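Local coordinates for anti-sigma-factor antagonist (STAS) domain protein (PDB 3ZXN), which probably serves as the RsbS-type STAS scaffold protein of a bacterial stressosome, a modular system adapted to control secondary messenger signalling, at residues 24-35 and 57-67. The protein carries 1 engineered substitution. Sequence-based numbering, arbitrary orientation. Where two conformers were deposited one is given.
Engineered in segment 57-67: E58 (natural residue Ser).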
loop_
_atom_site.group_PDB
_atom_site.type_symbol
_atom_site.label_atom_id
_atom_site.label_comp_id
_atom_site.label_asym_id
_atom_site.label_seq_id
_atom_site.Cartn_x
_atom_site.Cartn_y
_atom_site.Cartn_z
ATOM N N ASP A 24 -0.813 12.025 -12.312
ATOM C CA ASP A 24 0.227 11.044 -12.608
ATOM C C ASP A 24 1.540 11.427 -11.934
ATOM O O ASP A 24 2.320 10.565 -11.530
ATOM C CB ASP A 24 0.426 10.899 -14.120
ATOM C CG ASP A 24 1.097 9.585 -14.500
ATOM O OD1 ASP A 24 2.063 9.185 -13.817
ATOM O OD2 ASP A 24 0.653 8.945 -15.478
ATOM N N GLN A 25 1.785 12.727 -11.814
ATOM C CA GLN A 25 2.934 13.197 -11.056
ATOM C C GLN A 25 2.551 13.317 -9.582
ATOM O O GLN A 25 3.408 13.465 -8.712
ATOM C CB GLN A 25 3.441 14.532 -11.604
ATOM C CG GLN A 25 4.956 14.595 -11.759
ATOM C CD GLN A 25 5.382 15.067 -13.140
ATOM O OE1 GLN A 25 5.581 16.262 -13.364
ATOM N NE2 GLN A 25 5.523 14.127 -14.074
ATOM N N SER A 26 1.253 13.242 -9.312
ATOM C CA SER A 26 0.758 13.265 -7.942
ATOM C C SER A 26 0.944 11.904 -7.265
ATOM O O SER A 26 0.866 11.792 -6.039
ATOM C CB SER A 26 -0.713 13.687 -7.915
ATOM O OG SER A 26 -1.470 12.940 -8.851
ATOM N N VAL A 27 1.183 10.875 -8.076
ATOM C CA VAL A 27 1.513 9.545 -7.574
ATOM C C VAL A 27 2.955 9.559 -7.072
ATOM O O VAL A 27 3.279 8.949 -6.051
ATOM C CB VAL A 27 1.368 8.475 -8.675
ATOM C CG1 VAL A 27 1.618 7.089 -8.112
ATOM C CG2 VAL A 27 -0.008 8.552 -9.311
ATOM N N ILE A 28 3.816 10.258 -7.807
ATOM C CA ILE A 28 5.178 10.522 -7.359
ATOM C C ILE A 28 5.135 11.356 -6.086
ATOM O O ILE A 28 5.837 11.075 -5.118
ATOM C CB ILE A 28 5.977 11.285 -8.436
ATOM C CG1 ILE A 28 6.179 10.407 -9.674
ATOM C CG2 ILE A 28 7.306 11.748 -7.881
ATOM C CD1 ILE A 28 6.659 11.170 -10.900
ATOM N N GLN A 29 4.294 12.382 -6.099
ATOM C CA GLN A 29 4.102 13.244 -4.943
ATOM C C GLN A 29 3.601 12.445 -3.745
ATOM O O GLN A 29 4.028 12.672 -2.611
ATOM C CB GLN A 29 3.107 14.352 -5.284
ATOM C CG GLN A 29 2.640 15.175 -4.099
ATOM C CD GLN A 29 1.621 16.228 -4.506
ATOM O OE1 GLN A 29 1.700 16.789 -5.603
ATOM N NE2 GLN A 29 0.652 16.491 -3.632
ATOM N N PHE A 30 2.692 11.509 -4.004
ATOM C CA PHE A 30 2.149 10.679 -2.944
ATOM C C PHE A 30 3.208 9.755 -2.349
ATOM O O PHE A 30 3.356 9.686 -1.135
ATOM C CB PHE A 30 0.954 9.857 -3.436
ATOM C CG PHE A 30 0.754 8.594 -2.666
ATOM C CD1 PHE A 30 0.353 8.633 -1.339
ATOM C CD2 PHE A 30 1.000 7.363 -3.252
ATOM C CE1 PHE A 30 0.184 7.470 -0.622
ATOM C CE2 PHE A 30 0.825 6.188 -2.531
ATOM C CZ PHE A 30 0.417 6.249 -1.215
ATOM N N LYS A 31 3.940 9.050 -3.210
ATOM C CA LYS A 31 4.995 8.138 -2.768
ATOM C C LYS A 31 6.007 8.868 -1.889
ATOM O O LYS A 31 6.406 8.370 -0.835
ATOM C CB LYS A 31 5.698 7.508 -3.968
ATOM C CG LYS A 31 6.675 6.403 -3.599
ATOM C CD LYS A 31 7.605 6.124 -4.744
ATOM C CE LYS A 31 8.432 7.360 -5.085
ATOM N NZ LYS A 31 9.465 7.040 -6.104
ATOM N N GLU A 32 6.399 10.062 -2.316
ATOM C CA GLU A 32 7.360 10.861 -1.568
ATOM C C GLU A 32 6.851 11.242 -0.185
ATOM O O GLU A 32 7.573 11.114 0.803
ATOM C CB GLU A 32 7.752 12.115 -2.359
ATOM C CG GLU A 32 8.623 11.807 -3.569
ATOM C CD GLU A 32 8.912 13.033 -4.421
ATOM O OE1 GLU A 32 8.233 14.069 -4.240
ATOM O OE2 GLU A 32 9.820 12.954 -5.280
ATOM N N GLU A 33 5.610 11.712 -0.110
ATOM C CA GLU A 33 5.034 12.080 1.179
ATOM C C GLU A 33 4.861 10.859 2.086
ATOM O O GLU A 33 5.107 10.931 3.299
ATOM C CB GLU A 33 3.698 12.814 0.998
ATOM C CG GLU A 33 3.035 13.200 2.321
ATOM C CD GLU A 33 1.690 13.908 2.158
ATOM O OE1 GLU A 33 1.181 13.998 1.016
ATOM O OE2 GLU A 33 1.139 14.368 3.185
ATOM N N LEU A 34 4.420 9.743 1.509
ATOM C CA LEU A 34 4.221 8.529 2.300
ATOM C C LEU A 34 5.553 8.098 2.904
ATOM O O LEU A 34 5.659 7.848 4.105
ATOM C CB LEU A 34 3.638 7.397 1.447
ATOM C CG LEU A 34 3.403 6.082 2.215
ATOM C CD1 LEU A 34 2.304 6.237 3.279
ATOM C CD2 LEU A 34 3.068 4.934 1.271
ATOM N N LEU A 35 6.578 8.030 2.062
ATOM C CA LEU A 35 7.883 7.586 2.524
ATOM C C LEU A 35 8.414 8.526 3.586
ATOM O O LEU A 35 9.005 8.079 4.556
ATOM C CB LEU A 35 8.882 7.437 1.360
ATOM C CG LEU A 35 8.509 6.377 0.315
ATOM C CD1 LEU A 35 9.477 6.375 -0.882
ATOM C CD2 LEU A 35 8.439 4.995 0.955
ATOM N N ASP A 57 -1.471 1.003 -13.619
ATOM C CA ASP A 57 -0.442 1.470 -14.532
ATOM C C ASP A 57 0.905 0.806 -14.259
ATOM O O ASP A 57 1.132 0.224 -13.193
ATOM C CB ASP A 57 -0.287 2.980 -14.334
ATOM C CG ASP A 57 0.222 3.685 -15.559
ATOM O OD1 ASP A 57 0.738 3.010 -16.475
ATOM O OD2 ASP A 57 0.112 4.931 -15.597
ATOM N N GLU A 58 1.801 0.909 -15.230
ATOM C CA GLU A 58 3.182 0.490 -15.049
ATOM C C GLU A 58 3.841 1.423 -14.036
ATOM O O GLU A 58 4.750 1.024 -13.307
ATOM C CB GLU A 58 3.921 0.542 -16.386
ATOM C CG GLU A 58 5.044 -0.471 -16.524
ATOM C CD GLU A 58 5.376 -0.767 -17.977
ATOM O OE1 GLU A 58 4.439 -0.791 -18.806
ATOM O OE2 GLU A 58 6.568 -0.972 -18.292
ATOM N N PHE A 59 3.368 2.667 -14.002
ATOM C CA PHE A 59 3.857 3.667 -13.059
ATOM C C PHE A 59 3.447 3.332 -11.626
ATOM O O PHE A 59 4.292 3.259 -10.734
ATOM C CB PHE A 59 3.339 5.062 -13.423
ATOM C CG PHE A 59 3.845 5.576 -14.740
ATOM C CD1 PHE A 59 5.117 6.126 -14.846
ATOM C CD2 PHE A 59 3.048 5.521 -15.877
ATOM C CE1 PHE A 59 5.587 6.604 -16.061
ATOM C CE2 PHE A 59 3.511 5.998 -17.093
ATOM C CZ PHE A 59 4.782 6.541 -17.184
ATOM N N VAL A 60 2.149 3.140 -11.409
ATOM C CA VAL A 60 1.640 2.773 -10.090
ATOM C C VAL A 60 2.315 1.510 -9.576
ATOM O O VAL A 60 2.680 1.426 -8.400
ATOM C CB VAL A 60 0.110 2.564 -10.111
ATOM C CG1 VAL A 60 -0.370 1.918 -8.804
ATOM C CG2 VAL A 60 -0.597 3.885 -10.348
ATOM N N THR A 61 2.491 0.534 -10.460
ATOM C CA THR A 61 3.116 -0.725 -10.082
ATOM C C THR A 61 4.508 -0.495 -9.503
ATOM O O THR A 61 4.892 -1.103 -8.501
ATOM C CB THR A 61 3.229 -1.695 -11.273
ATOM O OG1 THR A 61 1.922 -2.026 -11.752
ATOM C CG2 THR A 61 3.939 -2.977 -10.840
ATOM N N ARG A 62 5.272 0.378 -10.148
ATOM C CA ARG A 62 6.644 0.621 -9.718
ATOM C C ARG A 62 6.659 1.322 -8.369
ATOM O O ARG A 62 7.492 1.021 -7.524
ATOM C CB ARG A 62 7.432 1.405 -10.777
ATOM C CG ARG A 62 7.840 0.542 -11.973
ATOM C CD ARG A 62 8.024 1.357 -13.264
ATOM N NE ARG A 62 9.243 2.165 -13.265
ATOM C CZ ARG A 62 9.261 3.496 -13.244
ATOM N NH1 ARG A 62 8.121 4.180 -13.225
ATOM N NH2 ARG A 62 10.420 4.143 -13.246
ATOM N N VAL A 63 5.728 2.248 -8.171
ATOM C CA VAL A 63 5.539 2.881 -6.871
ATOM C C VAL A 63 5.212 1.855 -5.771
ATOM O O VAL A 63 5.776 1.903 -4.671
ATOM C CB VAL A 63 4.446 3.942 -6.936
ATOM C CG1 VAL A 63 3.907 4.231 -5.547
ATOM C CG2 VAL A 63 4.983 5.211 -7.601
ATOM N N LEU A 64 4.301 0.929 -6.075
ATOM C CA LEU A 64 3.977 -0.142 -5.138
ATOM C C LEU A 64 5.160 -1.074 -4.875
ATOM O O LEU A 64 5.349 -1.523 -3.748
ATOM C CB LEU A 64 2.758 -0.940 -5.600
ATOM C CG LEU A 64 1.449 -0.151 -5.617
ATOM C CD1 LEU A 64 0.325 -0.996 -6.207
ATOM C CD2 LEU A 64 1.089 0.316 -4.199
ATOM N N ILE A 65 5.960 -1.370 -5.899
ATOM C CA ILE A 65 7.150 -2.184 -5.662
ATOM C C ILE A 65 8.149 -1.456 -4.750
ATOM O O ILE A 65 8.750 -2.075 -3.867
ATOM C CB ILE A 65 7.841 -2.646 -6.986
ATOM C CG1 ILE A 65 6.906 -3.534 -7.810
ATOM C CG2 ILE A 65 9.131 -3.396 -6.685
ATOM C CD1 ILE A 65 7.398 -3.816 -9.240
ATOM N N GLU A 66 8.330 -0.152 -4.950
ATOM C CA GLU A 66 9.279 0.597 -4.130
ATOM C C GLU A 66 8.795 0.719 -2.683
ATOM O O GLU A 66 9.552 0.486 -1.745
ATOM C CB GLU A 66 9.559 1.966 -4.744
ATOM C CG GLU A 66 10.316 1.877 -6.070
ATOM C CD GLU A 66 10.475 3.220 -6.753
ATOM O OE1 GLU A 66 10.412 4.258 -6.062
ATOM O OE2 GLU A 66 10.650 3.235 -7.986
ATOM N N ILE A 67 7.531 1.068 -2.505
ATOM C CA ILE A 67 6.981 1.147 -1.149
ATOM C C ILE A 67 7.131 -0.195 -0.429
ATOM O O ILE A 67 7.545 -0.256 0.728
ATOM C CB ILE A 67 5.511 1.592 -1.178
ATOM C CG1 ILE A 67 5.419 3.050 -1.640
ATOM C CG2 ILE A 67 4.855 1.394 0.207
ATOM C CD1 ILE A 67 4.005 3.504 -2.051
#
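K31 donates from NZ to OE1 of E66 at 2.9 Å, the one hydrogen bond between 24-35 and 57-67 and also a salt bridge; it is made in one of two E66 conformers, so the pairing may be partial. The ammonium comes in on the syn side of OE1, 21° out of the carboxylate plane. Extended through chi1 and chi2, K31 runs its CB, CG and CD along V63, CD lying 4.0 Å from V63 CG2, while CG packs on I67 CG1; the bend at chi3 then swings CE and NZ toward the acid. Replacing K31 by alanine is likely to leave E66 OE1 without its cationic mate and to uncover V63 and I67 where the methylenes lay.

One turn earlier, toward the N-terminal ends, V27 CG1 meets V63 CG2 at 3.9 Å; on the sheet side of the ion pair, I67 sends CD1 to 3.7 Å from L34 CD2. The poorly ordered D24 holds OD1 over one face of the F59 ring, 4.1 Å from CG, with its carboxylate nearly perpendicular to the ring (85°). D24 OD2 lies 4.1 Å from D57 OD2, a like-charge approach. D57 is the N-cap of its helix: E58 N, of the engineered glutamate that replaces the natural serine, donates a weak bond to D57 OD1. T61 OG1 donates to D57 O at 2.8 Å, and T61 N reaches that oxygen from the opposite face of the carbonyl plane.

The segment axes run almost parallel, 7° apart and 10.4 Å at closest approach, as suits neighbouring helices of a STAS fold. Helices 25-38 and 58-74 pack on the sheet through L34 and I67, which both touch L46 and I48 of strand 45-49, while F30 and L34 reach V16 of strand 13-17.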